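Local coordinates for AxyAgu115A (Amphibacillus xylanus NBRC 15112, PDB 6NPS), which probably hydrolyses alpha-linked glucuronic acid side groups from arabinoglucuronoxylan as a family GH115 alpha-glucuronidase, at residues Ala845-Tyr850 against Arg931-Ser936. The protein carries 3 engineered substitutions. Numbering follows the deposited sequence.
Sequences APFVEY and RIYAVS
Val848 and Ile932 face each other as the hydrogen-bonded pair of two antiparallel strands, a compact example of how one backbone register gathers the Glu849-Arg931 salt bridge and the Phe847 and Tyr933 rings on one face, with Val848 and Ile932 on the other. Val848 N reaches Ile932 O at 3.1 Å, and Ile932 N returns a bond to Val848 O at 3.0 Å. Ala934 N donates to Pro846 O, continuing the pairing into the preceding loop.

Glu849 and Arg931 run side by side, their carboxylate and guanidinium planes 9° apart. In their salt bridge Arg931 NE meets the anti side of Glu849 OE1 at 2.8 Å, somewhat out of the carboxylate plane, and Arg931 NH2 adds a weak bond to the same oxygen, while Glu849 OE2 turns to His851. The guanidinium runs nearly parallel to the Phe847 ring but is shifted to its CZ rim, Phe847 CZ lying 3.7 Å from Arg931 CZ, while Arg931 CD sits over the face in a CH-pi contact.

Both strands belong to the C-terminal domain of this GH115 enzyme, whose family is grouped with the galactose-binding-like beta-sandwich domains; there strand 847-854 lies between strands 803-808 and 926-934.

Tyr933 lies side by side with Phe847, its CE2 3.5 Å from Phe847 CD2. Phe847 CB lies over the tyrosine ring, 3.9 Å from its centroid, and the ring planes incline at 55°; a chi1 of 67° sets the phenyl group between its own backbone N and carbonyl carbon, within reach of both Arg931 and Tyr933. The tyrosine hydroxyl is hydrogen-bonded to Gln883.

On the other face Val848 CG2 approaches Ile932 CB at 4.2 Å, and Ile932 CD1 meets Tyr850 CE2 at 3.9 Å, beside Ile944 of strand 940-948.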
loop_
_atom_site.group_PDB
_atom_site.type_symbol
_atom_site.label_atom_id
_atom_site.label_comp_id
_atom_site.label_asym_id
_atom_site.label_seq_id
_atom_site.Cartn_x
_atom_site.Cartn_y
_atom_site.Cartn_z
ATOM N N ALA A 845 -25.586 -20.211 -37.094
ATOM C CA ALA A 845 -24.791 -19.223 -36.355
ATOM C C ALA A 845 -23.991 -18.336 -37.307
ATOM O O ALA A 845 -23.230 -18.854 -38.118
ATOM C CB ALA A 845 -23.827 -19.913 -35.398
ATOM N N PRO A 846 -24.091 -17.016 -37.201
ATOM C CA PRO A 846 -23.175 -16.138 -37.943
ATOM C C PRO A 846 -21.812 -16.065 -37.259
ATOM O O PRO A 846 -21.656 -16.394 -36.075
ATOM C CB PRO A 846 -23.860 -14.770 -37.871
ATOM C CG PRO A 846 -24.473 -14.784 -36.468
ATOM C CD PRO A 846 -24.981 -16.256 -36.300
ATOM N N PHE A 847 -20.823 -15.583 -38.008
ATOM C CA PHE A 847 -19.484 -15.443 -37.450
ATOM C C PHE A 847 -18.811 -14.172 -37.950
ATOM O O PHE A 847 -19.234 -13.554 -38.935
ATOM C CB PHE A 847 -18.600 -16.693 -37.709
ATOM C CG PHE A 847 -18.232 -16.959 -39.146
ATOM C CD1 PHE A 847 -17.163 -16.303 -39.735
ATOM C CD2 PHE A 847 -18.883 -17.950 -39.878
ATOM C CE1 PHE A 847 -16.789 -16.570 -41.028
ATOM C CE2 PHE A 847 -18.506 -18.228 -41.185
ATOM C CZ PHE A 847 -17.450 -17.535 -41.757
ATOM N N VAL A 848 -17.784 -13.762 -37.209
ATOM C CA VAL A 848 -16.815 -12.766 -37.651
ATOM C C VAL A 848 -15.466 -13.458 -37.675
ATOM O O VAL A 848 -15.221 -14.405 -36.922
ATOM C CB VAL A 848 -16.760 -11.497 -36.763
ATOM C CG1 VAL A 848 -18.022 -10.652 -36.993
ATOM C CG2 VAL A 848 -16.601 -11.858 -35.288
ATOM N N GLU A 849 -14.594 -12.995 -38.557
ATOM C CA GLU A 849 -13.301 -13.635 -38.753
ATOM C C GLU A 849 -12.187 -12.603 -38.627
ATOM O O GLU A 849 -12.212 -11.574 -39.303
ATOM C CB GLU A 849 -13.265 -14.325 -40.120
ATOM C CG GLU A 849 -11.965 -15.040 -40.489
ATOM C CD GLU A 849 -12.078 -15.731 -41.859
ATOM O OE1 GLU A 849 -12.866 -16.695 -41.980
ATOM O OE2 GLU A 849 -11.399 -15.301 -42.817
ATOM N N TYR A 850 -11.209 -12.906 -37.778
ATOM C CA TYR A 850 -10.044 -12.071 -37.534
ATOM C C TYR A 850 -8.816 -12.748 -38.115
ATOM O O TYR A 850 -8.702 -13.979 -38.071
ATOM C CB TYR A 850 -9.853 -11.832 -36.033
ATOM C CG TYR A 850 -11.048 -11.207 -35.387
ATOM C CD1 TYR A 850 -11.127 -9.838 -35.230
ATOM C CD2 TYR A 850 -12.118 -11.985 -34.940
ATOM C CE1 TYR A 850 -12.213 -9.255 -34.649
ATOM C CE2 TYR A 850 -13.208 -11.397 -34.361
ATOM C CZ TYR A 850 -13.256 -10.038 -34.230
ATOM O OH TYR A 850 -14.343 -9.439 -33.671
ATOM N N ARG A 931 -12.230 -17.529 -36.089
ATOM C CA ARG A 931 -13.658 -17.281 -36.268
ATOM C C ARG A 931 -14.342 -17.315 -34.921
ATOM O O ARG A 931 -14.135 -18.256 -34.147
ATOM C CB ARG A 931 -14.296 -18.315 -37.194
ATOM C CG ARG A 931 -13.809 -18.233 -38.604
ATOM C CD ARG A 931 -14.461 -19.259 -39.529
ATOM N NE ARG A 931 -13.998 -19.008 -40.886
ATOM C CZ ARG A 931 -14.445 -19.630 -41.968
ATOM N NH1 ARG A 931 -15.377 -20.561 -41.860
ATOM N NH2 ARG A 931 -13.953 -19.311 -43.159
ATOM N N ILE A 932 -15.174 -16.312 -34.650
ATOM C CA ILE A 932 -16.030 -16.307 -33.472
ATOM C C ILE A 932 -17.478 -16.427 -33.935
ATOM O O ILE A 932 -17.965 -15.605 -34.733
ATOM C CB ILE A 932 -15.818 -15.048 -32.630
ATOM C CG1 ILE A 932 -14.316 -14.912 -32.331
ATOM C CG2 ILE A 932 -16.683 -15.085 -31.381
ATOM C CD1 ILE A 932 -14.018 -13.785 -31.427
ATOM N N TYR A 933 -18.157 -17.468 -33.462
ATOM C CA TYR A 933 -19.552 -17.724 -33.805
ATOM C C TYR A 933 -20.442 -17.325 -32.638
ATOM O O TYR A 933 -20.132 -17.620 -31.470
ATOM C CB TYR A 933 -19.805 -19.204 -34.111
ATOM C CG TYR A 933 -19.137 -19.790 -35.315
ATOM C CD1 TYR A 933 -17.803 -20.176 -35.285
ATOM C CD2 TYR A 933 -19.856 -20.018 -36.487
ATOM C CE1 TYR A 933 -17.197 -20.745 -36.409
ATOM C CE2 TYR A 933 -19.258 -20.582 -37.611
ATOM C CZ TYR A 933 -17.934 -20.948 -37.558
ATOM O OH TYR A 933 -17.336 -21.519 -38.657
ATOM N N ALA A 934 -21.576 -16.702 -32.947
ATOM C CA ALA A 934 -22.578 -16.494 -31.913
ATOM C C ALA A 934 -23.316 -17.790 -31.634
ATOM O O ALA A 934 -23.634 -18.534 -32.560
ATOM C CB ALA A 934 -23.585 -15.422 -32.319
ATOM N N VAL A 935 -23.615 -18.051 -30.344
ATOM C CA VAL A 935 -24.401 -19.221 -29.960
ATOM C C VAL A 935 -25.511 -18.774 -29.001
ATOM O O VAL A 935 -26.665 -18.604 -29.413
ATOM C CB VAL A 935 -23.491 -20.312 -29.345
ATOM C CG1 VAL A 935 -24.305 -21.561 -28.873
ATOM C CG2 VAL A 935 -22.382 -20.708 -30.344
ATOM N N SER A 936 -25.160 -18.525 -27.697
ATOM C CA SER A 936 -26.116 -17.999 -26.744
ATOM C C SER A 936 -26.374 -16.519 -26.970
ATOM O O SER A 936 -25.477 -15.781 -27.361
ATOM C CB SER A 936 -25.624 -18.183 -25.296
ATOM O OG SER A 936 -25.256 -19.524 -25.057
#